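PDB 4JBM: interferon-inducible protein AIM2 from Mus musculus, which senses double-stranded DNA in the cytosol through its HIN domain, the part present here, and triggers inflammasome assembly that leads to pyroptosis. Local coordinates for residues A[6-11]-A[49-54]; A[58-63]-A[74-79]; A[125-130]-A[142-147]; A[158-163]-A[180-185]. All blocks are in the same frame, centred on the assembly; numbering follows the deposited sequence.

Contact 1 (A[6-11]-A[49-54]); sequences VTVLKA and DKFIPK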
loop_
_atom_site.group_PDB
_atom_site.type_symbol
_atom_site.label_atom_id
_atom_site.label_comp_id
_atom_site.label_asym_id
_atom_site.label_seq_id
_atom_site.Cartn_x
_atom_site.Cartn_y
_atom_site.Cartn_z
ATOM N N VAL A 6 -6.440 2.926 -17.576
ATOM C CA VAL A 6 -5.999 3.643 -16.390
ATOM C C VAL A 6 -4.669 4.346 -16.657
ATOM O O VAL A 6 -3.925 3.993 -17.576
ATOM C CB VAL A 6 -5.838 2.705 -15.171
ATOM C CG1 VAL A 6 -7.180 2.116 -14.759
ATOM C CG2 VAL A 6 -4.869 1.604 -15.493
ATOM N N THR A 7 -4.401 5.370 -15.863
ATOM C CA THR A 7 -3.142 6.090 -15.893
ATOM C C THR A 7 -2.338 5.643 -14.673
ATOM O O THR A 7 -2.853 5.661 -13.556
ATOM C CB THR A 7 -3.398 7.608 -15.812
ATOM O OG1 THR A 7 -4.266 8.005 -16.882
ATOM C CG2 THR A 7 -2.093 8.388 -15.889
ATOM N N VAL A 8 -1.085 5.247 -14.873
ATOM C CA VAL A 8 -0.273 4.800 -13.739
ATOM C C VAL A 8 0.307 5.991 -12.980
ATOM O O VAL A 8 0.924 6.878 -13.568
ATOM C CB VAL A 8 0.852 3.830 -14.163
ATOM C CG1 VAL A 8 1.633 3.363 -12.939
ATOM C CG2 VAL A 8 0.272 2.642 -14.893
ATOM N N LEU A 9 0.091 5.992 -11.668
ATOM C CA LEU A 9 0.486 7.080 -10.776
ATOM C C LEU A 9 1.724 6.748 -9.948
ATOM O O LEU A 9 2.551 7.620 -9.689
ATOM C CB LEU A 9 -0.666 7.415 -9.823
ATOM C CG LEU A 9 -1.678 8.500 -10.202
ATOM C CD1 LEU A 9 -2.003 8.481 -11.667
ATOM C CD2 LEU A 9 -2.940 8.311 -9.386
ATOM N N LYS A 10 1.833 5.490 -9.520
ATOM C CA LYS A 10 2.965 5.032 -8.709
ATOM C C LYS A 10 3.155 3.531 -8.907
ATOM O O LYS A 10 2.182 2.809 -9.130
ATOM C CB LYS A 10 2.707 5.340 -7.232
ATOM C CG LYS A 10 3.856 5.048 -6.272
ATOM C CD LYS A 10 3.394 5.144 -4.808
ATOM C CE LYS A 10 4.555 5.018 -3.834
ATOM N NZ LYS A 10 5.063 3.628 -3.775
ATOM N N ALA A 11 4.399 3.065 -8.834
ATOM C CA ALA A 11 4.701 1.632 -8.907
ATOM C C ALA A 11 6.073 1.348 -8.303
ATOM O O ALA A 11 7.067 1.958 -8.703
ATOM C CB ALA A 11 4.638 1.136 -10.353
ATOM N N ASP A 49 7.355 -3.534 -16.651
ATOM C CA ASP A 49 7.814 -2.654 -17.728
ATOM C C ASP A 49 6.699 -1.786 -18.321
ATOM O O ASP A 49 6.960 -0.835 -19.064
ATOM C CB ASP A 49 8.483 -3.474 -18.843
ATOM C CG ASP A 49 7.561 -4.540 -19.432
ATOM O OD1 ASP A 49 6.718 -5.082 -18.685
ATOM O OD2 ASP A 49 7.676 -4.832 -20.643
ATOM N N LYS A 50 5.457 -2.122 -17.985
ATOM C CA LYS A 50 4.294 -1.422 -18.510
ATOM C C LYS A 50 3.729 -0.476 -17.455
ATOM O O LYS A 50 2.938 0.416 -17.762
ATOM C CB LYS A 50 3.238 -2.443 -18.946
ATOM C CG LYS A 50 3.734 -3.407 -20.028
ATOM C CD LYS A 50 2.743 -4.536 -20.288
ATOM C CE LYS A 50 3.135 -5.336 -21.515
ATOM N NZ LYS A 50 2.873 -4.576 -22.761
ATOM N N PHE A 51 4.138 -0.695 -16.210
ATOM C CA PHE A 51 3.686 0.102 -15.079
ATOM C C PHE A 51 4.689 1.195 -14.686
ATOM O O PHE A 51 5.392 1.091 -13.674
ATOM C CB PHE A 51 3.429 -0.816 -13.885
ATOM C CG PHE A 51 2.084 -1.492 -13.905
ATOM C CD1 PHE A 51 1.882 -2.661 -14.638
ATOM C CD2 PHE A 51 1.025 -0.967 -13.179
ATOM C CE1 PHE A 51 0.637 -3.291 -14.642
ATOM C CE2 PHE A 51 -0.221 -1.591 -13.177
ATOM C CZ PHE A 51 -0.415 -2.749 -13.912
ATOM N N ILE A 52 4.740 2.251 -15.486
ATOM C CA ILE A 52 5.578 3.396 -15.176
ATOM C C ILE A 52 4.703 4.645 -15.083
ATOM O O ILE A 52 3.795 4.821 -15.898
ATOM C CB ILE A 52 6.714 3.534 -16.229
ATOM C CG1 ILE A 52 7.786 2.473 -15.972
ATOM C CG2 ILE A 52 7.347 4.916 -16.205
ATOM C CD1 ILE A 52 7.828 1.373 -17.004
ATOM N N PRO A 53 4.958 5.500 -14.073
ATOM C CA PRO A 53 4.088 6.656 -13.826
ATOM C C PRO A 53 3.850 7.474 -15.088
ATOM O O PRO A 53 4.762 7.592 -15.906
ATOM C CB PRO A 53 4.868 7.461 -12.782
ATOM C CG PRO A 53 5.591 6.400 -11.999
ATOM C CD PRO A 53 6.010 5.381 -13.043
ATOM N N LYS A 54 2.621 7.966 -15.250
ATOM C CA LYS A 54 2.209 8.807 -16.384
ATOM C C LYS A 54 1.907 8.052 -17.681
ATOM O O LYS A 54 1.386 8.639 -18.630
ATOM C CB LYS A 54 3.171 9.977 -16.620
ATOM C CG LYS A 54 3.313 10.877 -15.410
ATOM C CD LYS A 54 4.024 12.169 -15.766
ATOM C CE LYS A 54 4.140 13.078 -14.553
ATOM N NZ LYS A 54 4.271 14.502 -14.957
#
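V8 and F51 meet with their side chains crossing at about a right angle. Methyl CG2 of V8 comes up to CD2 of the F51 ring at 4.1 Å, and its approach to the ring is oblique. The two branches of V8 do different work. CG1 lies anti to the backbone N (chi1 -178°) and, with CB, rests against the peptide of I52; V8 CB is 3.6 Å from I52 O. CG2 is left beside the backbone N, on the side where F51 stands. The F51 ring is buried. It also packs on A29 and I57, which belong to the strands on either side of 4-16. A11 closes the other end of the contact. Its CB points toward the loop and sits 3.4 Å from F51 O.

The strand here is the first of an OB fold, as in other HIN domains, and 49-54 belongs to the loop between strands 37-42 and 56-60. L9 and K10 form a classic beta bulge opposite T30, next to where P53 comes in.

P53 lies over the backbone at this bulge. P53 CB is 3.9 Å from L9 O. One hydrogen bond ties the two backbones: K54 N donates to V8 O at 2.6 Å, with an N-H...O angle of 161°. The same oxygen receives a CA-H...O contact, with P53 CA 3.2 Å from V8 O. The side chains of L9 and K10 set off away from the loop, and they touch A94 and R95 of helix 88-95.

Contact 2 (A[58-63]-A[74-79]); sequences KISNYL and SSVVVD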
loop_
_atom_site.group_PDB
_atom_site.type_symbol
_atom_site.label_atom_id
_atom_site.label_comp_id
_atom_site.label_asym_id
_atom_site.label_seq_id
_atom_site.Cartn_x
_atom_site.Cartn_y
_atom_site.Cartn_z
ATOM N N LYS A 58 -4.123 -0.302 -20.719
ATOM C CA LYS A 58 -5.421 -0.953 -20.779
ATOM C C LYS A 58 -5.282 -2.345 -20.161
ATOM O O LYS A 58 -4.403 -3.136 -20.538
ATOM C CB LYS A 58 -5.908 -1.043 -22.230
ATOM C CG LYS A 58 -7.389 -1.385 -22.385
ATOM C CD LYS A 58 -7.852 -1.259 -23.838
ATOM C CE LYS A 58 -9.357 -1.438 -23.955
ATOM N NZ LYS A 58 -10.077 -0.381 -23.193
ATOM N N ILE A 59 -6.144 -2.633 -19.193
ATOM C CA ILE A 59 -6.039 -3.860 -18.423
ATOM C C ILE A 59 -7.309 -4.678 -18.589
ATOM O O ILE A 59 -8.409 -4.189 -18.343
ATOM C CB ILE A 59 -5.802 -3.560 -16.920
ATOM C CG1 ILE A 59 -4.691 -2.518 -16.750
ATOM C CG2 ILE A 59 -5.503 -4.849 -16.151
ATOM C CD1 ILE A 59 -4.362 -2.162 -15.308
ATOM N N SER A 60 -7.148 -5.923 -19.020
ATOM C CA SER A 60 -8.275 -6.820 -19.235
ATOM C C SER A 60 -8.041 -8.147 -18.520
ATOM O O SER A 60 -6.896 -8.514 -18.250
ATOM C CB SER A 60 -8.490 -7.046 -20.729
ATOM O OG SER A 60 -7.266 -7.361 -21.360
ATOM N N ASN A 61 -9.132 -8.839 -18.194
ATOM C CA ASN A 61 -9.091 -10.136 -17.508
ATOM C C ASN A 61 -8.426 -10.021 -16.136
ATOM O O ASN A 61 -7.403 -10.653 -15.873
ATOM C CB ASN A 61 -8.406 -11.212 -18.366
ATOM C CG ASN A 61 -8.570 -12.611 -17.788
ATOM O OD1 ASN A 61 -9.645 -12.972 -17.305
ATOM N ND2 ASN A 61 -7.496 -13.396 -17.814
ATOM N N TYR A 62 -9.046 -9.241 -15.253
ATOM C CA TYR A 62 -8.494 -8.972 -13.929
ATOM C C TYR A 62 -9.527 -9.303 -12.866
ATOM O O TYR A 62 -10.716 -9.438 -13.165
ATOM C CB TYR A 62 -8.085 -7.496 -13.800
ATOM C CG TYR A 62 -9.214 -6.538 -14.119
ATOM C CD1 TYR A 62 -10.190 -6.231 -13.177
ATOM C CD2 TYR A 62 -9.306 -5.950 -15.372
ATOM C CE1 TYR A 62 -11.221 -5.366 -13.484
ATOM C CE2 TYR A 62 -10.324 -5.090 -15.680
ATOM C CZ TYR A 62 -11.278 -4.798 -14.737
ATOM O OH TYR A 62 -12.296 -3.930 -15.056
ATOM N N LEU A 63 -9.081 -9.432 -11.624
ATOM C CA LEU A 63 -10.016 -9.635 -10.536
ATOM C C LEU A 63 -10.200 -8.314 -9.820
ATOM O O LEU A 63 -9.276 -7.507 -9.715
ATOM C CB LEU A 63 -9.522 -10.704 -9.554
ATOM C CG LEU A 63 -9.666 -12.176 -9.948
ATOM C CD1 LEU A 63 -11.037 -12.418 -10.557
ATOM C CD2 LEU A 63 -8.571 -12.599 -10.906
ATOM N N SER A 74 -2.697 -14.247 -16.261
ATOM C CA SER A 74 -3.830 -14.488 -17.143
ATOM C C SER A 74 -4.357 -13.163 -17.679
ATOM O O SER A 74 -5.051 -13.138 -18.693
ATOM C CB SER A 74 -4.956 -15.186 -16.381
ATOM O OG SER A 74 -4.450 -16.171 -15.506
ATOM N N SER A 75 -4.017 -12.065 -17.001
ATOM C CA SER A 75 -4.490 -10.740 -17.389
ATOM C C SER A 75 -3.731 -10.237 -18.599
ATOM O O SER A 75 -2.643 -10.721 -18.912
ATOM C CB SER A 75 -4.321 -9.723 -16.244
ATOM O OG SER A 75 -5.144 -10.021 -15.131
ATOM N N VAL A 76 -4.304 -9.249 -19.269
ATOM C CA VAL A 76 -3.647 -8.622 -20.400
ATOM C C VAL A 76 -3.432 -7.153 -20.063
ATOM O O VAL A 76 -4.370 -6.443 -19.695
ATOM C CB VAL A 76 -4.472 -8.756 -21.705
ATOM C CG1 VAL A 76 -3.688 -8.215 -22.885
ATOM C CG2 VAL A 76 -4.866 -10.208 -21.951
ATOM N N VAL A 77 -2.183 -6.711 -20.142
ATOM C CA VAL A 77 -1.854 -5.308 -19.926
ATOM C C VAL A 77 -1.219 -4.772 -21.196
ATOM O O VAL A 77 -0.128 -5.199 -21.572
ATOM C CB VAL A 77 -0.898 -5.109 -18.733
ATOM C CG1 VAL A 77 -0.452 -3.653 -18.635
ATOM C CG2 VAL A 77 -1.561 -5.559 -17.448
ATOM N N VAL A 78 -1.891 -3.844 -21.864
ATOM C CA VAL A 78 -1.354 -3.359 -23.125
ATOM C C VAL A 78 -1.143 -1.860 -22.984
ATOM O O VAL A 78 -2.047 -1.145 -22.547
ATOM C CB VAL A 78 -2.308 -3.635 -24.296
ATOM C CG1 VAL A 78 -1.504 -4.059 -25.518
ATOM C CG2 VAL A 78 -3.267 -4.755 -23.940
ATOM N N ASP A 79 0.049 -1.379 -23.327
ATOM C CA ASP A 79 0.290 0.058 -23.323
ATOM C C ASP A 79 -0.504 0.686 -24.462
ATOM O O ASP A 79 -0.479 0.194 -25.591
ATOM C CB ASP A 79 1.784 0.361 -23.468
ATOM C CG ASP A 79 2.091 1.851 -23.431
ATOM O OD1 ASP A 79 1.557 2.566 -22.554
ATOM O OD2 ASP A 79 2.877 2.307 -24.289
#
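N61 reaches across to S74 with its side-chain amide. Its CG is anti to the backbone N (chi1 -170°), which carries ND2 to 2.6 Å from S74 O. The acceptor lies in the amide plane of N61, but ND2 comes from well above the plane of the S74 carbonyl. The N61 backbone has positive phi and psi, so the chain turns here as it leaves the strand. The hydroxyl of S75 bonds back to N61 O. The 2.5 Å between S75 OG and N61 O is very short, and this length is doubtful, probably affected by coordinate error. S75 OG also pairs with T72 N.

Behind this corner, strands 58-60 and 76-79 run antiparallel. K58 with V78 and S60 with V76 are hydrogen-bonded pairs, and I59 with V77 is a non-hydrogen-bonded pair. Strand 76-79 is one of the two outermost strands of this OB-fold sheet within the chain.

The OG of S60 sits between its own backbone N and carbonyl carbon (chi1 48°). S60 OG lies 3.1 Å from V76 CB and makes a weak bond to V76 O. On the buried face, I59 and V77 meet through their CG2 methyls at 4.2 Å. K58 CB lies near V78 O, and the rest of the side chain leads away and touches V5 and P3. Y62 also turns away, and its OH bonds to M1 N and D2 O.

Contact 3 (A[125-130]-A[142-147]); sequences KDRVLY and LVLGNP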
loop_
_atom_site.group_PDB
_atom_site.type_symbol
_atom_site.label_atom_id
_atom_site.label_comp_id
_atom_site.label_asym_id
_atom_site.label_seq_id
_atom_site.Cartn_x
_atom_site.Cartn_y
_atom_site.Cartn_z
ATOM N N LYS A 125 8.641 -11.911 19.670
ATOM C CA LYS A 125 9.390 -12.674 18.662
ATOM C C LYS A 125 8.529 -13.193 17.510
ATOM O O LYS A 125 9.051 -13.666 16.500
ATOM C CB LYS A 125 10.152 -13.831 19.310
ATOM C CG LYS A 125 9.307 -15.066 19.519
ATOM C CD LYS A 125 10.093 -16.132 20.230
ATOM C CE LYS A 125 9.244 -17.341 20.515
ATOM N NZ LYS A 125 9.344 -18.269 19.374
ATOM N N ASP A 126 7.212 -13.105 17.671
ATOM C CA ASP A 126 6.264 -13.540 16.650
ATOM C C ASP A 126 5.526 -12.367 15.991
ATOM O O ASP A 126 4.995 -12.493 14.885
ATOM C CB ASP A 126 5.242 -14.493 17.261
ATOM C CG ASP A 126 4.715 -14.002 18.596
ATOM O OD1 ASP A 126 5.523 -13.519 19.415
ATOM O OD2 ASP A 126 3.494 -14.104 18.825
ATOM N N ARG A 127 5.478 -11.229 16.676
ATOM C CA ARG A 127 4.802 -10.063 16.129
ATOM C C ARG A 127 5.302 -8.790 16.790
ATOM O O ARG A 127 5.820 -8.812 17.904
ATOM C CB ARG A 127 3.287 -10.184 16.322
ATOM C CG ARG A 127 2.838 -10.232 17.770
ATOM C CD ARG A 127 1.331 -10.407 17.884
ATOM N NE ARG A 127 0.866 -11.554 17.110
ATOM C CZ ARG A 127 -0.412 -11.852 16.904
ATOM N NH1 ARG A 127 -1.368 -11.076 17.397
ATOM N NH2 ARG A 127 -0.735 -12.921 16.188
ATOM N N VAL A 128 5.132 -7.680 16.086
ATOM C CA VAL A 128 5.410 -6.362 16.627
ATOM C C VAL A 128 4.188 -5.476 16.450
ATOM O O VAL A 128 3.585 -5.433 15.372
ATOM C CB VAL A 128 6.648 -5.719 15.967
ATOM C CG1 VAL A 128 7.043 -4.452 16.694
ATOM C CG2 VAL A 128 7.813 -6.698 15.947
ATOM N N LEU A 129 3.810 -4.789 17.521
ATOM C CA LEU A 129 2.660 -3.899 17.482
ATOM C C LEU A 129 3.175 -2.472 17.547
ATOM O O LEU A 129 3.923 -2.114 18.457
ATOM C CB LEU A 129 1.702 -4.169 18.641
ATOM C CG LEU A 129 0.240 -3.816 18.355
ATOM C CD1 LEU A 129 -0.278 -4.654 17.196
ATOM C CD2 LEU A 129 -0.642 -3.994 19.576
ATOM N N TYR A 130 2.780 -1.661 16.575
ATOM C CA TYR A 130 3.261 -0.293 16.514
ATOM C C TYR A 130 2.124 0.656 16.840
ATOM O O TYR A 130 1.122 0.710 16.131
ATOM C CB TYR A 130 3.815 0.009 15.123
ATOM C CG TYR A 130 5.058 -0.786 14.759
ATOM C CD1 TYR A 130 6.326 -0.313 15.077
ATOM C CD2 TYR A 130 4.966 -1.991 14.076
ATOM C CE1 TYR A 130 7.466 -1.026 14.734
ATOM C CE2 TYR A 130 6.097 -2.709 13.728
ATOM C CZ TYR A 130 7.343 -2.224 14.059
ATOM O OH TYR A 130 8.469 -2.938 13.716
ATOM N N LEU A 142 -0.135 -3.952 13.191
ATOM C CA LEU A 142 0.304 -5.287 13.545
ATOM C C LEU A 142 1.174 -5.880 12.451
ATOM O O LEU A 142 0.698 -6.163 11.358
ATOM C CB LEU A 142 -0.928 -6.159 13.794
ATOM C CG LEU A 142 -0.819 -7.656 14.085
ATOM C CD1 LEU A 142 0.037 -7.908 15.310
ATOM C CD2 LEU A 142 -2.222 -8.197 14.292
ATOM N N VAL A 143 2.451 -6.068 12.749
ATOM C CA VAL A 143 3.353 -6.676 11.785
ATOM C C VAL A 143 3.699 -8.071 12.315
ATOM O O VAL A 143 4.348 -8.207 13.351
ATOM C CB VAL A 143 4.629 -5.838 11.599
ATOM C CG1 VAL A 143 5.681 -6.621 10.820
ATOM C CG2 VAL A 143 4.302 -4.518 10.905
ATOM N N LEU A 144 3.207 -9.116 11.675
ATOM C CA LEU A 144 3.525 -10.472 12.111
ATOM C C LEU A 144 4.919 -10.937 11.740
ATOM O O LEU A 144 5.445 -10.592 10.703
ATOM C CB LEU A 144 2.471 -11.457 11.641
ATOM C CG LEU A 144 1.112 -11.118 12.231
ATOM C CD1 LEU A 144 0.049 -12.125 11.866
ATOM C CD2 LEU A 144 1.179 -10.995 13.735
ATOM N N GLY A 145 5.491 -11.765 12.599
ATOM C CA GLY A 145 6.750 -12.429 12.325
ATOM C C GLY A 145 8.071 -11.768 11.977
ATOM O O GLY A 145 8.607 -12.036 10.912
ATOM N N ASN A 146 8.595 -10.891 12.820
ATOM C CA ASN A 146 9.946 -10.381 12.590
ATOM C C ASN A 146 10.591 -9.864 13.880
ATOM O O ASN A 146 9.889 -9.661 14.862
ATOM C CB ASN A 146 9.928 -9.292 11.515
ATOM C CG ASN A 146 10.231 -9.823 10.122
ATOM O OD1 ASN A 146 11.355 -9.721 9.636
ATOM N ND2 ASN A 146 9.219 -10.361 9.463
ATOM N N PRO A 147 11.911 -9.658 13.902
ATOM C CA PRO A 147 12.522 -8.942 15.037
ATOM C C PRO A 147 12.131 -7.449 15.231
ATOM O O PRO A 147 11.883 -7.095 16.386
ATOM C CB PRO A 147 14.031 -9.088 14.794
ATOM C CG PRO A 147 14.198 -10.136 13.737
ATOM C CD PRO A 147 12.894 -10.375 13.066
#
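Strands 127-130 and 142-144 run antiparallel at 165°, their axes approaching to 4.7 Å. V128 and V143 form the hydrogen-bonded pair, with V128 N to V143 O and V143 N to V128 O both at 2.9 Å. R127 with L144 and L129 with L142 are the non-hydrogen-bonded pairs around it. Past the strand end, G145 takes positive phi and psi, which bends the chain, and N146 O still lies near V128 CG2.

R127 and L144 lie side by side and point the same way. The R127 CG sits between backbone N and carbonyl carbon (chi1 63°), and the chain bends again at chi3. This folds the guanidinium back over the leucine: L144 CD2 is over one of its faces, 3.4 Å from R127 NE. L142 CD1 touches R127 CD at 3.8 Å, and the same methyl meets L129 CD1. These four residues share one face of the sheet.

V128 and V143 lie on the other, buried face. V143 CG2 comes obliquely to the Y130 ring, 3.8 Å from CE2. V128 CG1 covers one face of that ring, off-centre toward its rim. Y130 also meets the F182 ring. The hydroxyl of S176 bonds to L144 N and L142 O. Paired neighbours of this kind form the beta hairpin 127-134/137-144, part of the curled sheet of the second OB fold in this HIN domain.

Contact 4 (A[158-163]-A[180-185]); sequences IRLTFF and SFFKVI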
loop_
_atom_site.group_PDB
_atom_site.type_symbol
_atom_site.label_atom_id
_atom_site.label_comp_id
_atom_site.label_asym_id
_atom_site.label_seq_id
_atom_site.Cartn_x
_atom_site.Cartn_y
_atom_site.Cartn_z
ATOM N N ILE A 158 6.980 4.697 10.115
ATOM C CA ILE A 158 6.883 3.466 9.358
ATOM C C ILE A 158 6.154 3.746 8.054
ATOM O O ILE A 158 5.110 4.403 8.037
ATOM C CB ILE A 158 6.183 2.349 10.156
ATOM C CG1 ILE A 158 4.826 2.815 10.669
ATOM C CG2 ILE A 158 7.040 1.937 11.319
ATOM C CD1 ILE A 158 4.127 1.777 11.565
ATOM N N ARG A 159 6.735 3.290 6.957
ATOM C CA ARG A 159 6.103 3.378 5.648
ATOM C C ARG A 159 5.499 2.012 5.348
ATOM O O ARG A 159 6.220 1.012 5.231
ATOM C CB ARG A 159 7.119 3.804 4.589
ATOM C CG ARG A 159 6.538 4.299 3.267
ATOM C CD ARG A 159 7.668 4.349 2.270
ATOM N NE ARG A 159 8.089 2.990 1.937
ATOM C CZ ARG A 159 9.166 2.673 1.226
ATOM N NH1 ARG A 159 9.989 3.611 0.792
ATOM N NH2 ARG A 159 9.441 1.402 0.988
ATOM N N LEU A 160 4.170 1.998 5.263
ATOM C CA LEU A 160 3.364 0.808 5.025
ATOM C C LEU A 160 2.961 0.732 3.557
ATOM O O LEU A 160 2.523 1.728 2.975
ATOM C CB LEU A 160 2.090 0.861 5.880
ATOM C CG LEU A 160 2.097 0.418 7.348
ATOM C CD1 LEU A 160 3.311 0.925 8.076
ATOM C CD2 LEU A 160 0.836 0.892 8.045
ATOM N N THR A 161 3.119 -0.444 2.961
ATOM C CA THR A 161 2.613 -0.696 1.611
ATOM C C THR A 161 1.742 -1.958 1.607
ATOM O O THR A 161 2.201 -3.032 2.011
ATOM C CB THR A 161 3.758 -0.838 0.591
ATOM O OG1 THR A 161 4.723 0.205 0.790
ATOM C CG2 THR A 161 3.225 -0.777 -0.830
ATOM N N PHE A 162 0.480 -1.813 1.198
ATOM C CA PHE A 162 -0.476 -2.919 1.167
ATOM C C PHE A 162 -0.722 -3.557 2.534
ATOM O O PHE A 162 -0.696 -4.775 2.676
ATOM C CB PHE A 162 -0.056 -3.993 0.155
ATOM C CG PHE A 162 -1.209 -4.678 -0.541
ATOM C CD1 PHE A 162 -1.937 -4.032 -1.526
ATOM C CD2 PHE A 162 -1.544 -5.992 -0.214
ATOM C CE1 PHE A 162 -2.985 -4.671 -2.173
ATOM C CE2 PHE A 162 -2.591 -6.643 -0.850
ATOM C CZ PHE A 162 -3.313 -5.981 -1.834
ATOM N N PHE A 163 -0.961 -2.745 3.549
ATOM C CA PHE A 163 -1.426 -3.310 4.796
ATOM C C PHE A 163 -2.934 -3.317 4.678
ATOM O O PHE A 163 -3.476 -2.700 3.756
ATOM C CB PHE A 163 -0.957 -2.472 5.988
ATOM C CG PHE A 163 0.401 -2.861 6.494
ATOM C CD1 PHE A 163 1.501 -2.883 5.640
ATOM C CD2 PHE A 163 0.572 -3.257 7.810
ATOM C CE1 PHE A 163 2.755 -3.259 6.106
ATOM C CE2 PHE A 163 1.821 -3.633 8.282
ATOM C CZ PHE A 163 2.913 -3.641 7.425
ATOM N N SER A 180 2.554 -7.748 2.039
ATOM C CA SER A 180 2.742 -6.368 2.469
ATOM C C SER A 180 4.219 -6.012 2.389
ATOM O O SER A 180 5.083 -6.885 2.462
ATOM C CB SER A 180 2.231 -6.152 3.897
ATOM O OG SER A 180 0.878 -6.543 4.012
ATOM N N PHE A 181 4.505 -4.730 2.226
ATOM C CA PHE A 181 5.857 -4.223 2.358
ATOM C C PHE A 181 5.878 -3.305 3.583
ATOM O O PHE A 181 4.931 -2.553 3.821
ATOM C CB PHE A 181 6.266 -3.458 1.101
ATOM C CG PHE A 181 7.746 -3.301 0.948
ATOM C CD1 PHE A 181 8.429 -2.320 1.646
ATOM C CD2 PHE A 181 8.448 -4.122 0.090
ATOM C CE1 PHE A 181 9.790 -2.165 1.498
ATOM C CE2 PHE A 181 9.809 -3.980 -0.061
ATOM C CZ PHE A 181 10.483 -2.997 0.644
ATOM N N PHE A 182 6.962 -3.347 4.348
ATOM C CA PHE A 182 7.074 -2.538 5.550
ATOM C C PHE A 182 8.470 -1.952 5.596
ATOM O O PHE A 182 9.442 -2.656 5.330
ATOM C CB PHE A 182 6.822 -3.403 6.788
ATOM C CG PHE A 182 7.053 -2.697 8.097
ATOM C CD1 PHE A 182 6.041 -1.958 8.678
ATOM C CD2 PHE A 182 8.270 -2.798 8.758
ATOM C CE1 PHE A 182 6.235 -1.318 9.883
ATOM C CE2 PHE A 182 8.473 -2.156 9.968
ATOM C CZ PHE A 182 7.452 -1.418 10.531
ATOM N N LYS A 183 8.573 -0.669 5.926
ATOM C CA LYS A 183 9.883 -0.028 6.032
ATOM C C LYS A 183 9.947 0.941 7.206
ATOM O O LYS A 183 9.001 1.664 7.475
ATOM C CB LYS A 183 10.231 0.713 4.739
ATOM C CG LYS A 183 11.659 1.248 4.707
ATOM C CD LYS A 183 12.030 1.847 3.355
ATOM C CE LYS A 183 13.543 1.964 3.218
ATOM N NZ LYS A 183 13.996 1.773 1.813
ATOM N N VAL A 184 11.079 0.969 7.897
ATOM C CA VAL A 184 11.253 1.917 8.987
ATOM C C VAL A 184 11.991 3.140 8.463
ATOM O O VAL A 184 13.078 3.020 7.885
ATOM C CB VAL A 184 12.019 1.306 10.180
ATOM C CG1 VAL A 184 12.508 2.400 11.110
ATOM C CG2 VAL A 184 11.134 0.333 10.932
ATOM N N ILE A 185 11.386 4.310 8.661
ATOM C CA ILE A 185 11.993 5.574 8.265
ATOM C C ILE A 185 12.460 6.262 9.534
ATOM O O ILE A 185 11.649 6.735 10.326
ATOM C CB ILE A 185 10.998 6.494 7.526
ATOM C CG1 ILE A 185 10.260 5.722 6.426
ATOM C CG2 ILE A 185 11.727 7.689 6.934
ATOM C CD1 ILE A 185 11.132 5.356 5.236
#
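R159 and K183 exchange two backbone hydrogen bonds. R159 N reaches K183 O at 2.8 Å, and K183 N reaches R159 O at 3.0 Å. T161 and F181 form the second such pair, both bonds 2.9 Å long. At the corner, S180 OG donates a hydrogen bond to F162 O at 2.7 Å, from above the carbonyl plane, and it also pairs with G177 N. F162 N is hydrogen-bonded to N113 OD1. The ring of F163 brings CE1 to 3.2 Å from F181 O, which lies at the ring edge, in plane.

R159 runs beside K183. The aliphatic CD of K183 covers one face of the guanidinium, and F181 stands at its edge. R159 NE is buried here without a partner in the model. R159 NH1 and K183 NZ, both charged, are 4.5 Å apart. On the opposite face, F182 takes I158 CG2 at 3.5 Å from CZ, and also packs on L160 and F163.

F162 and F163 both face V112, a G1 beta bulge. At this corner the chain turns, so that the strands before and after it lie in different faces of the curled sheet, as in an OB-fold barrel.

Contacts 1 and 2 both reach the first sheet, and contacts 3 and 4 the second, in keeping with the two OB folds of a HIN domain. Contacts 1 and 2 touch through F51, K50 and V6, for example K50 CD to V77 O at 3.2 Å. Contacts 3 and 4 touch through Y130 and V143, with Y130 CZ 3.6 Å from F182 CZ. Between the sheets the nearest pair is contacts 1 and 4, about 6 Å apart at their nearest atoms and without touching. These two also come closest to the bound DNA, at about 7 and 8 Å from their nearest atoms. The nearest atoms of contacts 3 and 2 stay about 16 and 21 Å from it.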